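Local structure of fatty acid-binding protein homolog (6I8X) at residues Gly15-Glu20 and Asp129-Lys134; Pro59-Met64 and Leu80-Gln85; Ile96-Lys101 and Leu106-Ile111. The protein binds fatty acids inside a beta-barrel and may sequester potentially toxic fatty acids and their peroxidation products or be involved in maintaining the impermeable lipid layer of the eggshell. All coordinates share one frame; numbering follows the deposited sequence.

Interaction 1: residues Gly15-Glu20 and Asp129-Lys134; sequences GTFKLE and DYLVMK. With TAM (tris(hydroxyethyl)aminomethane), chain K.
Phe-17 and Leu-131 bring their strands no nearer than 7.0 Å between CA atoms, so residues 15-20 and 129-134 share no backbone hydrogen bond and meet through side chains alone. Leu-131 lies across one face of the Phe-17 ring: its CB is 3.5 Å from CD1 of Phe-17 and makes a CH-pi contact 3.9 Å from the centroid of that ring. With CG of Leu-131 anti to its backbone nitrogen (chi1 -180°), the branch carries CD2 over the rim of the ring, 3.8 Å from CG of Phe-17. On the other face of the sheet, Tyr-130 OH donates to OE1 of Glu-20 at 2.7 Å. The carboxylate oxygen lies in the plane of the tyrosine ring, but the hydroxyl meets it on its syn side, 32° out of the carboxylate plane. CA of Gly-15 comes within 3.4 Å of O5 of a bound tris(hydroxyethyl)aminomethane, which is hydrogen-bonded to NZ of Lys-148, and Met-133 touches the bound vaccenic acid. Strand 140-148 lies between strands 15-23 and 130-137 in the sheet, next to both, so the contact is packing between next-but-one strands of the beta-barrel; Tyr-146 of strand 140-148 and Arg-126 of strand 119-127 touch Phe-17.

Interaction 2: residues Pro59-Met64 and Leu80-Gln85; sequences PDRYDM and LGEEFQ
Arg-61 reaches across to Glu-82 in an end-on, two-pronged salt bridge, the only direct contact between residues 59-64 and 80-85. NH1 of Arg-61 donates to OE2 of Glu-82 at 2.9 Å, almost straight (175°), and NH2 of Arg-61 donates to OE1 of Glu-82 at 2.8 Å. Both oxygens are met on their syn sides, at the edge of the guanidinium and close to its plane, although the flat groups are twisted 39° apart. Arg-61, bent at chi2 (-140°), and the extended Glu-82 cross at about a right angle, meeting at their ends. Behind this tight grip the contact is loose: the buried side chains of Leu-80 and Tyr-62 come no nearer than 4.7 Å, between CD1 of Leu-80 and CE2 of Tyr-62, and a water bridges the backbones, donating to O of Asp-60 at 2.7 Å and accepting from N of Leu-80 at 3.0 Å. A 1,2-ethanediol, probably from the crystallisation liquor, lies near partly exposed Arg-61. NH1 of Arg-61 also donates to O of Asp-77, a second acceptor that probably limits rotation of the guanidinium. Paired charges, with a water in place of backbone bonds, imply a contact probably held mainly by charge attraction.

Interaction 3: residues Ile96-Lys101 and Leu106-Ile111; sequences ITFDLK and LTETHI
Phe-98 and Glu-108 form a non-hydrogen-bonded pair in the antiparallel beta hairpin of strands 93-100 and 105-112, part of the barrel wall of this fatty acid-binding protein. The strand axes run at 160° and approach to 4.6 Å. Thr-97 with Thr-109 and Asp-99 with Thr-107 are the hydrogen-bonded pairs, each closed by two N-H to O bonds; the shortest runs from N of Thr-107 to O of Asp-99, at 2.8 Å.

Glu-108 can be traced outward along an extended chain whose CG lies opposite the backbone nitrogen (chi1 179°), which sets the chain alongside the phenylalanine. Its CB touches CD1 and CE1 of Phe-98, its CG is 3.6 Å from CE1 of Phe-98 and also brushes the CG2 methyl of Ile-96, and its CD packs 3.5 Å from CE1 of Phe-98. At the tip the oxygens part: OE1 lies beside CE1 of Phe-98 and is hydrogen-bonded to Tyr-124 OH of strand 119-127, and OE2 accepts from NE2 of His-110 at 2.7 Å. That oxygen lies in the imidazole plane, whereas the N-H approaches from above the carboxylate plane (37° out of it). The two bonds satisfy and hold a buried carboxylate beside the Phe-98 ring; the Glu-108 side chain is about 6 Å from the vaccenic acid.

CG1 of Ile-96 lies over one face of the His-110 ring, a CH-pi contact 4.0 Å from the ring centroid. Phe-98 stacks on Trp-78, and its CD1 packs against the CD1 methyl of Leu-106. Thr-97, Asp-99, Thr-107 and Thr-109 project from the other face, where OG1 of Thr-109 is also bonded to Thr-121. There one water donates to O of Thr-97 and lies 2.7 Å from both OG1 of Thr-107 and OG1 of Thr-109.

In the fold
All three contacts belong to one antiparallel sheet, but they differ in depth. Interaction 3 joins neighbouring strands through backbone bonds, and interaction 1 skips a strand and relies on an apolar pair and one outer hydrogen bond; both are partly buried. Interaction 2 is a surface contact of charges and a bridging water, near the sheet edges formed by strands 72-78 and 84-87, which probably flank the barrel gap, as in other FABPs. Interactions 2 and 3 touch: N of Gly-81 lies 2.8 Å from O of Phe-98, a probable hydrogen bond, and Met-64 packs on Phe-98. Interactions 1 and 3 lie on opposite sides of the chain's centre, their own centres about 17 Å apart.

Interaction 1: residues Gly15-Glu20 and Asp129-Lys134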
loop_
_atom_site.group_PDB
_atom_site.type_symbol
_atom_site.label_atom_id
_atom_site.label_comp_id
_atom_site.label_asym_id
_atom_site.label_seq_id
_atom_site.Cartn_x
_atom_site.Cartn_y
_atom_site.Cartn_z
ATOM N N GLY A 15 -5.443 0.356 11.636
ATOM C CA GLY A 15 -4.739 -0.584 12.491
ATOM C C GLY A 15 -3.427 -1.094 11.943
ATOM O O GLY A 15 -2.864 -0.519 11.015
ATOM N N THR A 16 -2.963 -2.185 12.535
ATOM C CA THR A 16 -1.727 -2.915 12.242
ATOM C C THR A 16 -2.079 -4.242 11.575
ATOM O O THR A 16 -2.906 -4.996 12.085
ATOM C CB THR A 16 -0.917 -3.142 13.531
ATOM O OG1 THR A 16 -0.660 -1.873 14.127
ATOM C CG2 THR A 16 0.415 -3.868 13.264
ATOM N N PHE A 17 -1.393 -4.542 10.481
ATOM C CA PHE A 17 -1.627 -5.753 9.700
ATOM C C PHE A 17 -0.293 -6.409 9.361
ATOM O O PHE A 17 0.590 -5.784 8.783
ATOM C CB PHE A 17 -2.432 -5.403 8.424
ATOM C CG PHE A 17 -3.776 -4.735 8.652
ATOM C CD1 PHE A 17 -4.940 -5.494 8.754
ATOM C CD2 PHE A 17 -3.890 -3.345 8.680
ATOM C CE1 PHE A 17 -6.189 -4.877 8.871
ATOM C CE2 PHE A 17 -5.140 -2.732 8.834
ATOM C CZ PHE A 17 -6.275 -3.502 8.936
ATOM N N LYS A 18 -0.142 -7.657 9.748
ATOM C CA LYS A 18 1.098 -8.404 9.520
ATOM C C LYS A 18 0.970 -9.393 8.348
ATOM O O LYS A 18 0.100 -10.260 8.369
ATOM C CB LYS A 18 1.541 -9.126 10.829
ATOM C CG LYS A 18 2.843 -9.920 10.696
ATOM C CD LYS A 18 3.130 -10.811 11.909
ATOM C CE LYS A 18 2.458 -12.183 11.854
ATOM N NZ LYS A 18 3.026 -13.083 10.793
ATOM N N LEU A 19 1.897 -9.309 7.371
ATOM C CA LEU A 19 1.974 -10.246 6.237
ATOM C C LEU A 19 2.143 -11.699 6.740
ATOM O O LEU A 19 3.108 -12.023 7.448
ATOM C CB LEU A 19 3.117 -9.856 5.283
ATOM C CG LEU A 19 3.399 -10.853 4.125
ATOM C CD1 LEU A 19 2.247 -10.856 3.071
ATOM C CD2 LEU A 19 4.725 -10.563 3.491
ATOM N N GLU A 20 1.190 -12.562 6.339
ATOM C CA GLU A 20 1.100 -13.965 6.727
ATOM C C GLU A 20 1.353 -14.932 5.559
ATOM O O GLU A 20 1.996 -15.951 5.744
ATOM C CB GLU A 20 -0.297 -14.220 7.319
ATOM C CG GLU A 20 -0.244 -14.748 8.744
ATOM C CD GLU A 20 -1.512 -15.344 9.321
ATOM O OE1 GLU A 20 -2.349 -15.874 8.551
ATOM O OE2 GLU A 20 -1.633 -15.336 10.567
ATOM N N ASP A 129 -10.598 -11.243 9.346
ATOM C CA ASP A 129 -9.444 -10.711 10.095
ATOM C C ASP A 129 -8.283 -10.305 9.203
ATOM O O ASP A 129 -7.226 -9.947 9.705
ATOM C CB ASP A 129 -8.974 -11.727 11.147
ATOM C CG ASP A 129 -10.092 -12.103 12.083
ATOM O OD1 ASP A 129 -10.626 -11.187 12.776
ATOM O OD2 ASP A 129 -10.513 -13.283 12.050
ATOM N N TYR A 130 -8.477 -10.374 7.892
ATOM C CA TYR A 130 -7.436 -10.092 6.915
ATOM C C TYR A 130 -7.654 -8.854 6.100
ATOM O O TYR A 130 -8.766 -8.553 5.699
ATOM C CB TYR A 130 -7.225 -11.296 5.953
ATOM C CG TYR A 130 -6.656 -12.509 6.643
ATOM C CD1 TYR A 130 -7.492 -13.461 7.225
ATOM C CD2 TYR A 130 -5.276 -12.682 6.770
ATOM C CE1 TYR A 130 -6.973 -14.541 7.941
ATOM C CE2 TYR A 130 -4.743 -13.780 7.444
ATOM C CZ TYR A 130 -5.597 -14.708 8.032
ATOM O OH TYR A 130 -5.083 -15.770 8.742
ATOM N N LEU A 131 -6.545 -8.191 5.794
ATOM C CA LEU A 131 -6.432 -7.119 4.828
ATOM C C LEU A 131 -5.767 -7.849 3.634
ATOM O O LEU A 131 -4.731 -8.479 3.791
ATOM C CB LEU A 131 -5.517 -5.996 5.365
ATOM C CG LEU A 131 -5.303 -4.780 4.448
ATOM C CD1 LEU A 131 -6.574 -3.905 4.357
ATOM C CD2 LEU A 131 -4.100 -3.978 4.912
ATOM N N VAL A 132 -6.404 -7.823 2.484
ATOM C CA VAL A 132 -5.936 -8.462 1.255
ATOM C C VAL A 132 -5.437 -7.350 0.322
ATOM O O VAL A 132 -6.190 -6.444 -0.020
ATOM C CB VAL A 132 -7.064 -9.300 0.584
ATOM C CG1 VAL A 132 -6.534 -10.071 -0.624
ATOM C CG2 VAL A 132 -7.742 -10.244 1.587
ATOM N N MET A 133 -4.167 -7.431 -0.074
ATOM C CA MET A 133 -3.569 -6.511 -1.008
ATOM C C MET A 133 -3.480 -7.202 -2.354
ATOM O O MET A 133 -2.834 -8.233 -2.451
ATOM C CB MET A 133 -2.189 -6.069 -0.549
ATOM C CG MET A 133 -1.630 -4.941 -1.398
ATOM S SD MET A 133 0.095 -4.742 -0.974
ATOM C CE MET A 133 0.417 -3.180 -1.655
ATOM N N LYS A 134 -4.095 -6.618 -3.390
ATOM C CA LYS A 134 -4.119 -7.158 -4.748
ATOM C C LYS A 134 -3.345 -6.270 -5.711
ATOM O O LYS A 134 -3.435 -5.039 -5.669
ATOM C CB LYS A 134 -5.570 -7.351 -5.254
ATOM C CG LYS A 134 -6.361 -8.391 -4.477
ATOM C CD LYS A 134 -7.764 -8.589 -5.053
ATOM C CE LYS A 134 -8.643 -9.506 -4.219
ATOM N NZ LYS A 134 -8.217 -10.938 -4.281
HETATM C C TAM K . -7.568 0.699 16.045
HETATM C C1 TAM K . -6.309 1.622 15.751
HETATM C C2 TAM K . -7.231 -0.732 15.419
HETATM C C3 TAM K . -8.060 0.534 17.563
HETATM C C4 TAM K . -6.610 3.048 15.342
HETATM C C5 TAM K . -6.020 -1.397 16.042
HETATM C C6 TAM K . -7.455 1.501 18.550
HETATM N N TAM K . -8.623 1.399 15.288
HETATM O O4 TAM K . -5.408 3.745 15.109
HETATM O O5 TAM K . -5.464 -2.494 15.252
HETATM O O6 TAM K . -8.036 1.314 19.820
#

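Interaction 2: residues Pro59-Met64 and Leu80-Gln85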
loop_
_atom_site.group_PDB
_atom_site.type_symbol
_atom_site.label_atom_id
_atom_site.label_comp_id
_atom_site.label_asym_id
_atom_site.label_seq_id
_atom_site.Cartn_x
_atom_site.Cartn_y
_atom_site.Cartn_z
ATOM N N PRO A 59 -8.296 16.326 11.040
ATOM C CA PRO A 59 -9.369 15.402 10.604
ATOM C C PRO A 59 -9.267 15.003 9.124
ATOM O O PRO A 59 -8.870 15.826 8.292
ATOM C CB PRO A 59 -10.656 16.194 10.884
ATOM C CG PRO A 59 -10.228 17.622 10.872
ATOM C CD PRO A 59 -8.850 17.639 11.445
ATOM N N ASP A 60 -9.628 13.726 8.810
ATOM C CA ASP A 60 -9.581 13.110 7.464
ATOM C C ASP A 60 -8.155 13.105 6.853
ATOM O O ASP A 60 -7.982 12.980 5.637
ATOM C CB ASP A 60 -10.627 13.703 6.499
ATOM C CG ASP A 60 -12.033 13.157 6.710
ATOM O OD1 ASP A 60 -12.186 12.195 7.495
ATOM O OD2 ASP A 60 -12.979 13.674 6.057
ATOM N N ARG A 61 -7.148 13.208 7.726
ATOM C CA ARG A 61 -5.744 13.045 7.377
ATOM C C ARG A 61 -5.229 11.795 8.073
ATOM O O ARG A 61 -5.666 11.469 9.193
ATOM C CB ARG A 61 -4.894 14.291 7.633
ATOM C CG ARG A 61 -5.295 15.371 6.657
ATOM C CD ARG A 61 -4.141 16.161 6.122
ATOM N NE ARG A 61 -4.618 17.098 5.111
ATOM C CZ ARG A 61 -4.243 17.088 3.839
ATOM N NH1 ARG A 61 -3.335 16.219 3.414
ATOM N NH2 ARG A 61 -4.727 17.989 2.995
ATOM N N TYR A 62 -4.360 11.047 7.367
ATOM C CA TYR A 62 -3.863 9.757 7.830
ATOM C C TYR A 62 -2.370 9.596 7.758
ATOM O O TYR A 62 -1.680 10.325 7.045
ATOM C CB TYR A 62 -4.529 8.643 6.993
ATOM C CG TYR A 62 -6.033 8.715 7.069
ATOM C CD1 TYR A 62 -6.721 8.129 8.130
ATOM C CD2 TYR A 62 -6.762 9.495 6.163
ATOM C CE1 TYR A 62 -8.091 8.294 8.278
ATOM C CE2 TYR A 62 -8.135 9.678 6.312
ATOM C CZ TYR A 62 -8.793 9.080 7.377
ATOM O OH TYR A 62 -10.142 9.211 7.533
ATOM N N ASP A 63 -1.884 8.583 8.470
ATOM C CA ASP A 63 -0.499 8.141 8.433
ATOM C C ASP A 63 -0.492 6.675 8.043
ATOM O O ASP A 63 -1.378 5.913 8.444
ATOM C CB ASP A 63 0.203 8.293 9.799
ATOM C CG ASP A 63 0.220 9.683 10.367
ATOM O OD1 ASP A 63 0.204 10.658 9.569
ATOM O OD2 ASP A 63 0.254 9.809 11.609
ATOM N N MET A 64 0.485 6.282 7.267
ATOM C CA MET A 64 0.663 4.879 6.933
ATOM C C MET A 64 2.154 4.553 6.925
ATOM O O MET A 64 2.992 5.358 6.519
ATOM C CB MET A 64 -0.115 4.402 5.674
ATOM C CG MET A 64 0.693 4.319 4.394
ATOM S SD MET A 64 1.640 2.782 4.094
ATOM C CE MET A 64 0.446 1.784 3.337
ATOM N N LEU A 80 -7.234 11.207 1.413
ATOM C CA LEU A 80 -7.739 10.394 0.298
ATOM C C LEU A 80 -8.023 11.301 -0.933
ATOM O O LEU A 80 -8.614 12.385 -0.798
ATOM C CB LEU A 80 -8.979 9.581 0.729
ATOM C CG LEU A 80 -8.714 8.446 1.764
ATOM C CD1 LEU A 80 -10.012 7.936 2.381
ATOM C CD2 LEU A 80 -7.951 7.278 1.148
ATOM N N GLY A 81 -7.482 10.896 -2.087
ATOM C CA GLY A 81 -7.581 11.619 -3.354
ATOM C C GLY A 81 -6.559 12.730 -3.521
ATOM O O GLY A 81 -6.564 13.426 -4.537
ATOM N N GLU A 82 -5.665 12.927 -2.539
ATOM C CA GLU A 82 -4.649 13.982 -2.626
ATOM C C GLU A 82 -3.231 13.408 -2.802
ATOM O O GLU A 82 -2.677 12.765 -1.904
ATOM C CB GLU A 82 -4.749 14.913 -1.412
ATOM C CG GLU A 82 -3.800 16.096 -1.462
ATOM C CD GLU A 82 -3.592 16.733 -0.109
ATOM O OE1 GLU A 82 -4.404 17.605 0.264
ATOM O OE2 GLU A 82 -2.628 16.346 0.588
ATOM N N GLU A 83 -2.651 13.646 -3.981
ATOM C CA GLU A 83 -1.312 13.193 -4.361
ATOM C C GLU A 83 -0.231 13.890 -3.526
ATOM O O GLU A 83 -0.322 15.094 -3.280
ATOM C CB GLU A 83 -1.081 13.459 -5.865
ATOM C CG GLU A 83 0.195 12.844 -6.414
ATOM C CD GLU A 83 0.450 13.095 -7.889
ATOM O OE1 GLU A 83 0.887 14.215 -8.236
ATOM O OE2 GLU A 83 0.263 12.154 -8.694
ATOM N N PHE A 84 0.791 13.132 -3.118
ATOM C CA PHE A 84 1.960 13.614 -2.381
ATOM C C PHE A 84 3.207 12.934 -2.958
ATOM O O PHE A 84 3.104 11.922 -3.660
ATOM C CB PHE A 84 1.837 13.312 -0.865
ATOM C CG PHE A 84 1.743 11.854 -0.440
ATOM C CD1 PHE A 84 0.514 11.214 -0.368
ATOM C CD2 PHE A 84 2.879 11.154 -0.040
ATOM C CE1 PHE A 84 0.418 9.892 0.063
ATOM C CE2 PHE A 84 2.790 9.836 0.401
ATOM C CZ PHE A 84 1.560 9.211 0.460
ATOM N N GLN A 85 4.378 13.494 -2.679
ATOM C CA GLN A 85 5.641 12.917 -3.108
ATOM C C GLN A 85 6.414 12.446 -1.874
ATOM O O GLN A 85 6.495 13.181 -0.889
ATOM C CB GLN A 85 6.474 13.916 -3.929
ATOM C CG GLN A 85 7.645 13.219 -4.623
ATOM C CD GLN A 85 8.514 14.141 -5.432
ATOM O OE1 GLN A 85 8.070 14.782 -6.398
ATOM N NE2 GLN A 85 9.794 14.147 -5.106
HETATM O O HOH W 1 -9.299 12.010 3.503
#

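Interaction 3: residues Ile96-Lys101 and Leu106-Ile111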
loop_
_atom_site.group_PDB
_atom_site.type_symbol
_atom_site.label_atom_id
_atom_site.label_comp_id
_atom_site.label_asym_id
_atom_site.label_seq_id
_atom_site.Cartn_x
_atom_site.Cartn_y
_atom_site.Cartn_z
ATOM N N ILE A 96 2.542 9.441 -4.798
ATOM C CA ILE A 96 1.579 8.499 -4.229
ATOM C C ILE A 96 0.224 9.153 -3.998
ATOM O O ILE A 96 0.155 10.279 -3.536
ATOM C CB ILE A 96 2.118 7.845 -2.917
ATOM C CG1 ILE A 96 3.579 7.283 -3.109
ATOM C CG2 ILE A 96 1.117 6.787 -2.363
ATOM C CD1 ILE A 96 4.395 7.022 -1.804
ATOM N N THR A 97 -0.846 8.396 -4.242
ATOM C CA THR A 97 -2.194 8.808 -3.934
ATOM C C THR A 97 -2.942 7.628 -3.353
ATOM O O THR A 97 -3.084 6.614 -4.031
ATOM C CB THR A 97 -2.960 9.334 -5.183
ATOM O OG1 THR A 97 -2.139 10.212 -5.957
ATOM C CG2 THR A 97 -4.277 9.997 -4.812
ATOM N N PHE A 98 -3.503 7.793 -2.137
ATOM C CA PHE A 98 -4.430 6.817 -1.577
ATOM C C PHE A 98 -5.804 7.347 -1.930
ATOM O O PHE A 98 -6.014 8.562 -1.938
ATOM C CB PHE A 98 -4.310 6.709 -0.064
ATOM C CG PHE A 98 -3.036 6.057 0.406
ATOM C CD1 PHE A 98 -2.967 4.680 0.591
ATOM C CD2 PHE A 98 -1.917 6.821 0.708
ATOM C CE1 PHE A 98 -1.797 4.084 1.061
ATOM C CE2 PHE A 98 -0.743 6.217 1.190
ATOM C CZ PHE A 98 -0.695 4.857 1.363
ATOM N N ASP A 99 -6.737 6.451 -2.247
ATOM C CA ASP A 99 -8.102 6.822 -2.596
ATOM C C ASP A 99 -9.046 5.674 -2.320
ATOM O O ASP A 99 -8.604 4.553 -2.102
ATOM C CB ASP A 99 -8.177 7.254 -4.066
ATOM C CG ASP A 99 -9.202 8.346 -4.375
ATOM O OD1 ASP A 99 -10.075 8.629 -3.495
ATOM O OD2 ASP A 99 -9.164 8.884 -5.500
ATOM N N LEU A 100 -10.346 5.956 -2.295
ATOM C CA LEU A 100 -11.404 4.969 -2.082
ATOM C C LEU A 100 -12.142 4.765 -3.375
ATOM O O LEU A 100 -12.606 5.738 -3.961
ATOM C CB LEU A 100 -12.426 5.459 -1.028
ATOM C CG LEU A 100 -12.059 5.365 0.455
ATOM C CD1 LEU A 100 -13.262 5.774 1.317
ATOM C CD2 LEU A 100 -11.632 3.944 0.851
ATOM N N LYS A 101 -12.254 3.517 -3.831
ATOM C CA LYS A 101 -13.030 3.193 -5.039
ATOM C C LYS A 101 -14.495 3.012 -4.626
ATOM O O LYS A 101 -15.388 3.206 -5.429
ATOM C CB LYS A 101 -12.505 1.916 -5.720
ATOM C CG LYS A 101 -11.525 2.174 -6.844
ATOM C CD LYS A 101 -11.675 1.130 -7.938
ATOM C CE LYS A 101 -11.505 1.720 -9.315
ATOM N NZ LYS A 101 -12.024 0.806 -10.369
ATOM N N LEU A 106 -9.771 0.283 -0.884
ATOM C CA LEU A 106 -8.751 1.315 -0.775
ATOM C C LEU A 106 -7.714 1.087 -1.891
ATOM O O LEU A 106 -7.261 -0.036 -2.098
ATOM C CB LEU A 106 -8.109 1.267 0.619
ATOM C CG LEU A 106 -6.820 2.061 0.879
ATOM C CD1 LEU A 106 -7.099 3.549 0.954
ATOM C CD2 LEU A 106 -6.200 1.620 2.211
ATOM N N THR A 107 -7.397 2.140 -2.649
ATOM C CA THR A 107 -6.380 2.063 -3.695
ATOM C C THR A 107 -5.156 2.891 -3.277
ATOM O O THR A 107 -5.263 3.776 -2.419
ATOM C CB THR A 107 -6.929 2.429 -5.077
ATOM O OG1 THR A 107 -7.176 3.831 -5.141
ATOM C CG2 THR A 107 -8.164 1.614 -5.462
ATOM N N GLU A 108 -3.992 2.560 -3.840
ATOM C CA GLU A 108 -2.723 3.217 -3.579
ATOM C C GLU A 108 -1.992 3.197 -4.912
ATOM O O GLU A 108 -1.598 2.133 -5.411
ATOM C CB GLU A 108 -1.939 2.460 -2.488
ATOM C CG GLU A 108 -0.577 3.040 -2.145
ATOM C CD GLU A 108 0.255 2.225 -1.158
ATOM O OE1 GLU A 108 -0.294 1.302 -0.518
ATOM O OE2 GLU A 108 1.459 2.529 -1.001
ATOM N N THR A 109 -1.846 4.373 -5.503
ATOM C CA THR A 109 -1.227 4.532 -6.798
ATOM C C THR A 109 0.147 5.164 -6.641
ATOM O O THR A 109 0.302 6.161 -5.936
ATOM C CB THR A 109 -2.185 5.321 -7.712
ATOM O OG1 THR A 109 -3.477 4.702 -7.643
ATOM C CG2 THR A 109 -1.702 5.384 -9.183
ATOM N N HIS A 110 1.142 4.557 -7.295
ATOM C CA HIS A 110 2.525 5.023 -7.326
ATOM C C HIS A 110 2.895 5.389 -8.740
ATOM O O HIS A 110 2.588 4.654 -9.684
ATOM C CB HIS A 110 3.501 3.951 -6.818
ATOM C CG HIS A 110 3.372 3.643 -5.359
ATOM N ND1 HIS A 110 4.466 3.716 -4.510
ATOM C CD2 HIS A 110 2.298 3.235 -4.647
ATOM C CE1 HIS A 110 4.020 3.375 -3.313
ATOM N NE2 HIS A 110 2.722 3.090 -3.341
ATOM N N ILE A 111 3.540 6.546 -8.880
ATOM C CA ILE A 111 4.104 7.010 -10.137
ATOM C C ILE A 111 5.575 7.262 -9.816
ATOM O O ILE A 111 5.862 8.004 -8.884
ATOM C CB ILE A 111 3.416 8.277 -10.738
ATOM C CG1 ILE A 111 1.891 8.084 -10.941
ATOM C CG2 ILE A 111 4.093 8.664 -12.043
ATOM C CD1 ILE A 111 1.093 9.395 -11.318
HETATM O O HOH W 2 -5.201 5.540 -5.730
#